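Local coordinates for protein phosphohistidine phosphatase sixA (Escherichia coli, PDB 1UJC) that removes the phosphoryl group from phosphohistidine in the HPt domain of the sensor kinase ArcB, within a multistep His-Asp phosphorelay, at residues S19-T24 / F53-Q58; R47-P52 / E74-L79. All coordinates share one frame; numbering follows the deposited sequence.

Contact 1 of 2, residues S19-T24 / F53-Q58; sequences SVRPLT and FLRAEQ. With WO4 (tungstate(VI)ion), chain C.
NH1 of R21 stands 3.6 Å above the guanidinium plane of R55, over its centre, with the two planes 31° apart. The edge of the R55 group is turned to tungstate instead, whose O2 lies in the plane and is gripped twice, by NE at 2.6 Å and by NH2 at 2.9 Å. In the other direction, CD of R55 lies over a face of the R21 guanidinium. The third flat group, the ring of F53, carries CB of S19 on one face in a CH-pi contact, 3.8 Å from the centroid. R55 binds the ion, with R21 close by but making no hydrogen bond to it; D18, in salt bridges with NH1 of R21 and NH2 of R55, probably helps to hold both heads in place. R55 leaves the helix with CG between backbone N and carbonyl carbon (chi1 52°) and then runs extended to NE, carrying its head to the ion.

The loop is also tied to the first turn of helix 54-66. L54 N donates to S19 O at 3.0 Å, while CD1 of L54 lies along V20. Water 1 accepts from R55 N and NH1 and donates to R21 O, joining loop, helix backbone and guanidinium. Further along, OE1 of Q58 takes the N-H of L23 at 2.7 Å, a nearly straight bond whose donor stands 39° out of the amide's carbonyl plane. Water 2 accepts from NE2 of Q58 and donates to L23 O, so the amide is held at both ends. CD2 of L23 packs on Q58 CB.

R7, H108 and L109 N also hydrogen-bond the tungstate and H8 lines it, so this is one wall of the anion pocket of a histidine phosphatase superfamily fold, where tungstate probably stands in for phosphate.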
# COMPACT_ATOMS: atom_id res chain seq x y z
N SER A 19 -10.54 11.85 8.01
CA SER A 19 -9.10 11.65 8.15
C SER A 19 -8.69 10.98 9.46
O SER A 19 -7.63 10.35 9.53
CB SER A 19 -8.35 12.98 8.01
OG SER A 19 -8.46 13.76 9.19
N VAL A 20 -9.51 11.11 10.49
CA VAL A 20 -9.17 10.54 11.79
C VAL A 20 -9.88 9.24 12.18
O VAL A 20 -9.76 8.79 13.32
CB VAL A 20 -9.37 11.59 12.90
CG1 VAL A 20 -8.36 12.71 12.73
CG2 VAL A 20 -10.78 12.14 12.85
N ARG A 21 -10.59 8.63 11.23
CA ARG A 21 -11.28 7.37 11.51
C ARG A 21 -10.24 6.30 11.83
O ARG A 21 -9.33 6.06 11.04
CB ARG A 21 -12.09 6.91 10.29
CG ARG A 21 -13.24 7.82 9.90
CD ARG A 21 -13.66 7.55 8.46
NE ARG A 21 -13.89 6.13 8.21
CZ ARG A 21 -13.77 5.56 7.02
NH1 ARG A 21 -13.42 6.28 5.97
NH2 ARG A 21 -13.99 4.25 6.88
N PRO A 22 -10.36 5.65 13.00
CA PRO A 22 -9.40 4.62 13.37
C PRO A 22 -9.70 3.27 12.72
O PRO A 22 -10.75 3.08 12.10
CB PRO A 22 -9.54 4.56 14.89
CG PRO A 22 -11.02 4.77 15.06
CD PRO A 22 -11.31 5.92 14.10
N LEU A 23 -8.77 2.33 12.86
CA LEU A 23 -8.94 1.00 12.30
C LEU A 23 -9.83 0.20 13.25
O LEU A 23 -9.87 0.47 14.44
CB LEU A 23 -7.57 0.33 12.17
CG LEU A 23 -7.16 -0.33 10.85
CD1 LEU A 23 -7.63 0.50 9.65
CD2 LEU A 23 -5.64 -0.49 10.84
N THR A 24 -10.57 -0.77 12.72
CA THR A 24 -11.40 -1.61 13.57
C THR A 24 -10.54 -2.80 14.01
O THR A 24 -9.46 -3.03 13.46
CB THR A 24 -12.61 -2.19 12.82
OG1 THR A 24 -12.14 -3.14 11.85
CG2 THR A 24 -13.39 -1.09 12.11
N PHE A 53 -3.59 9.93 6.58
CA PHE A 53 -4.81 9.58 7.31
C PHE A 53 -4.59 8.46 8.32
O PHE A 53 -3.93 7.46 8.03
CB PHE A 53 -5.92 9.19 6.34
CG PHE A 53 -6.48 10.36 5.55
CD1 PHE A 53 -5.97 11.65 5.72
CD2 PHE A 53 -7.51 10.17 4.64
CE1 PHE A 53 -6.48 12.72 4.99
CE2 PHE A 53 -8.02 11.23 3.90
CZ PHE A 53 -7.51 12.51 4.08
N LEU A 54 -5.17 8.64 9.50
CA LEU A 54 -5.03 7.70 10.60
C LEU A 54 -5.21 6.23 10.25
O LEU A 54 -4.45 5.38 10.72
CB LEU A 54 -5.97 8.08 11.75
CG LEU A 54 -5.59 9.34 12.54
CD1 LEU A 54 -6.47 9.49 13.76
CD2 LEU A 54 -4.14 9.25 12.96
N ARG A 55 -6.20 5.90 9.42
CA ARG A 55 -6.42 4.51 9.07
C ARG A 55 -5.25 3.91 8.29
O ARG A 55 -4.96 2.72 8.41
CB ARG A 55 -7.74 4.33 8.30
CG ARG A 55 -7.94 5.23 7.09
CD ARG A 55 -9.39 5.10 6.63
NE ARG A 55 -9.73 5.85 5.42
CZ ARG A 55 -9.98 7.16 5.38
NH1 ARG A 55 -9.93 7.91 6.47
NH2 ARG A 55 -10.32 7.72 4.22
N ALA A 56 -4.55 4.73 7.51
CA ALA A 56 -3.41 4.25 6.75
C ALA A 56 -2.23 4.02 7.70
O ALA A 56 -1.62 2.95 7.71
CB ALA A 56 -3.03 5.26 5.67
N GLU A 57 -1.93 5.03 8.51
CA GLU A 57 -0.83 4.94 9.46
C GLU A 57 -1.02 3.78 10.45
O GLU A 57 -0.06 3.09 10.78
CB GLU A 57 -0.70 6.27 10.22
CG GLU A 57 -0.50 7.47 9.30
CD GLU A 57 -0.45 8.80 10.03
OE1 GLU A 57 -1.19 8.96 11.03
OE2 GLU A 57 0.31 9.69 9.60
N GLN A 58 -2.25 3.55 10.90
CA GLN A 58 -2.51 2.47 11.84
C GLN A 58 -2.32 1.12 11.15
O GLN A 58 -1.84 0.17 11.76
CB GLN A 58 -3.92 2.57 12.40
CG GLN A 58 -4.06 1.89 13.74
CD GLN A 58 -5.49 1.88 14.25
OE1 GLN A 58 -6.30 2.74 13.90
NE2 GLN A 58 -5.80 0.92 15.11
W WO4 C . -11.06 3.83 2.23
O1 WO4 C . -10.10 2.89 1.13
O2 WO4 C . -10.09 5.08 2.94
O3 WO4 C . -11.85 2.82 3.39
O4 WO4 C . -12.30 4.62 1.32
O HOH W 1 -8.53 7.63 8.93
O HOH W 2 -8.34 0.60 16.48

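Contact 2 of 2, residues R47-P52 / E74-L79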
# COMPACT_ATOMS: atom_id res chain seq x y z
N ARG A 47 11.61 0.41 1.75
CA ARG A 47 11.02 1.73 1.99
C ARG A 47 9.51 1.65 2.18
O ARG A 47 8.85 0.76 1.64
CB ARG A 47 11.35 2.65 0.81
CG ARG A 47 12.84 2.98 0.68
CD ARG A 47 13.27 3.98 1.73
NE ARG A 47 12.89 5.35 1.38
CZ ARG A 47 13.50 6.07 0.44
NH1 ARG A 47 14.51 5.56 -0.25
NH2 ARG A 47 13.09 7.31 0.19
N VAL A 48 8.97 2.60 2.94
CA VAL A 48 7.54 2.64 3.19
C VAL A 48 6.96 4.03 2.96
O VAL A 48 7.46 5.03 3.48
CB VAL A 48 7.24 2.21 4.64
CG1 VAL A 48 5.76 2.31 4.92
CG2 VAL A 48 7.73 0.79 4.85
N LEU A 49 5.88 4.08 2.18
CA LEU A 49 5.19 5.32 1.86
C LEU A 49 3.77 5.14 2.38
O LEU A 49 3.11 4.15 2.07
CB LEU A 49 5.17 5.55 0.35
CG LEU A 49 6.53 5.44 -0.36
CD1 LEU A 49 6.35 5.64 -1.86
CD2 LEU A 49 7.49 6.47 0.21
N VAL A 50 3.29 6.09 3.18
CA VAL A 50 1.95 5.97 3.75
C VAL A 50 1.13 7.25 3.70
O VAL A 50 1.67 8.36 3.72
CB VAL A 50 2.04 5.50 5.22
CG1 VAL A 50 2.79 6.54 6.05
CG2 VAL A 50 0.65 5.24 5.79
N SER A 51 -0.19 7.09 3.61
CA SER A 51 -1.11 8.21 3.60
C SER A 51 -1.11 8.86 4.98
O SER A 51 -0.88 8.19 5.98
CB SER A 51 -2.52 7.73 3.28
OG SER A 51 -3.49 8.69 3.66
N PRO A 52 -1.36 10.17 5.05
CA PRO A 52 -1.39 10.94 6.30
C PRO A 52 -2.60 10.60 7.17
O PRO A 52 -2.65 10.95 8.34
CB PRO A 52 -1.43 12.39 5.83
CG PRO A 52 -0.80 12.34 4.47
CD PRO A 52 -1.40 11.09 3.89
N GLU A 74 7.73 7.35 5.14
CA GLU A 74 7.52 8.64 4.51
C GLU A 74 6.03 8.87 4.35
O GLU A 74 5.35 8.14 3.63
CB GLU A 74 8.23 8.66 3.16
CG GLU A 74 9.73 8.51 3.30
CD GLU A 74 10.35 7.61 2.25
OE1 GLU A 74 10.37 7.99 1.06
OE2 GLU A 74 10.81 6.51 2.63
N VAL A 75 5.53 9.88 5.06
CA VAL A 75 4.12 10.23 5.01
C VAL A 75 3.94 11.15 3.81
O VAL A 75 4.46 12.26 3.80
CB VAL A 75 3.69 10.96 6.30
CG1 VAL A 75 2.21 11.30 6.23
CG2 VAL A 75 3.97 10.08 7.51
N LEU A 76 3.22 10.66 2.81
CA LEU A 76 2.99 11.40 1.57
C LEU A 76 1.57 11.95 1.46
O LEU A 76 0.60 11.20 1.54
CB LEU A 76 3.27 10.50 0.36
CG LEU A 76 4.71 10.19 -0.05
CD1 LEU A 76 5.47 9.56 1.09
CD2 LEU A 76 4.70 9.25 -1.27
N PRO A 77 1.44 13.27 1.26
CA PRO A 77 0.11 13.88 1.13
C PRO A 77 -0.63 13.40 -0.11
O PRO A 77 -1.86 13.42 -0.14
CB PRO A 77 0.42 15.38 1.05
CG PRO A 77 1.70 15.51 1.85
CD PRO A 77 2.48 14.31 1.36
N GLU A 78 0.11 12.97 -1.13
CA GLU A 78 -0.53 12.52 -2.37
C GLU A 78 -1.05 11.09 -2.29
O GLU A 78 -1.51 10.55 -3.29
CB GLU A 78 0.44 12.65 -3.54
CG GLU A 78 0.87 14.08 -3.82
CD GLU A 78 -0.31 15.00 -4.13
OE1 GLU A 78 -0.10 16.23 -4.17
OE2 GLU A 78 -1.44 14.50 -4.34
N LEU A 79 -0.99 10.49 -1.10
CA LEU A 79 -1.48 9.12 -0.90
C LEU A 79 -2.88 9.12 -0.30
O LEU A 79 -3.46 8.06 -0.04
CB LEU A 79 -0.52 8.33 -0.02
CG LEU A 79 0.77 7.90 -0.72
CD1 LEU A 79 1.70 7.17 0.24
CD2 LEU A 79 0.41 7.00 -1.89
O HOH W 3 10.72 4.23 4.35
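E74 reaches back along strand 47-50 to R47, and its side chain meets that strand from root to tip. E74 CB rests on V48 O and on CD2 of L49, 3.7 Å from each. CG stays beside the backbone N (chi1 -63°), and a bend at chi2 (139°) turns the carboxylate to the arginine. There OE2 of E74 takes the N-H of R47 NE at 2.7 Å, in a bond almost straight and in the guanidinium plane that meets OE2 on its syn side, though somewhat out of the carboxylate plane. OE1 of E74 accepts from R47 NH2 at 2.9 Å from above the carboxylate plane, so the grip is side-on but twisted, the two planes 34° apart. Water 3 donates to OE2 and accepts from V48 N, while Y91 OH hydrogen-bonds to OE1 and E98 forms a salt bridge with R47 NH1. An alanine in place of R47 would probably leave the carboxylate of E74 without its charge partner and freer to turn, and E98 without its mate.

Beyond the salt bridge the backbones pair as parallel strands. E74 N donates to V48 O, V50 N to E74 O and L76 N to V50 O, each at 2.9 Å. Apolar side chains line both faces. L49 CD2 meets L76 CD1 at 3.8 Å. L79 brings CD1 against L49 CB and the backbone of V50. On the other face V50 and V75 lie side by side, and V75 CG1 touches P52 CG at 3.6 Å. S51 packs its CB near L79 O, while its OG hydrogen-bonds to H108 NE2 of the tungstate pocket.

Strand 47-50, helix 54-66 and edge strand 74-75 together make a beta-alpha-beta unit, with this pairing as its two parallel strands.

How the contacts relate
The two contacts meet along the chain: strand 47-50 of contact 2 runs through P52 into helix 54-66 of contact 1, and that helix leads back to strand 74-75. A56 CB packs on S51 CB. Both are partly buried, contact 2 the deeper, its centre about 9 Å from the chain centre against about 14 Å for that of contact 1. Contact 2 is an edge pairing of the sheet, held by backbone bonds and aliphatic side chains, buried at L49, V50, L76 and L79 but exposed at V75. Contact 1 ties an irregular loop to a helix start through waters, an amide and an arginine on the tungstate with a second beside it. H108 also touches F53 and R55, joining both contacts at the pocket.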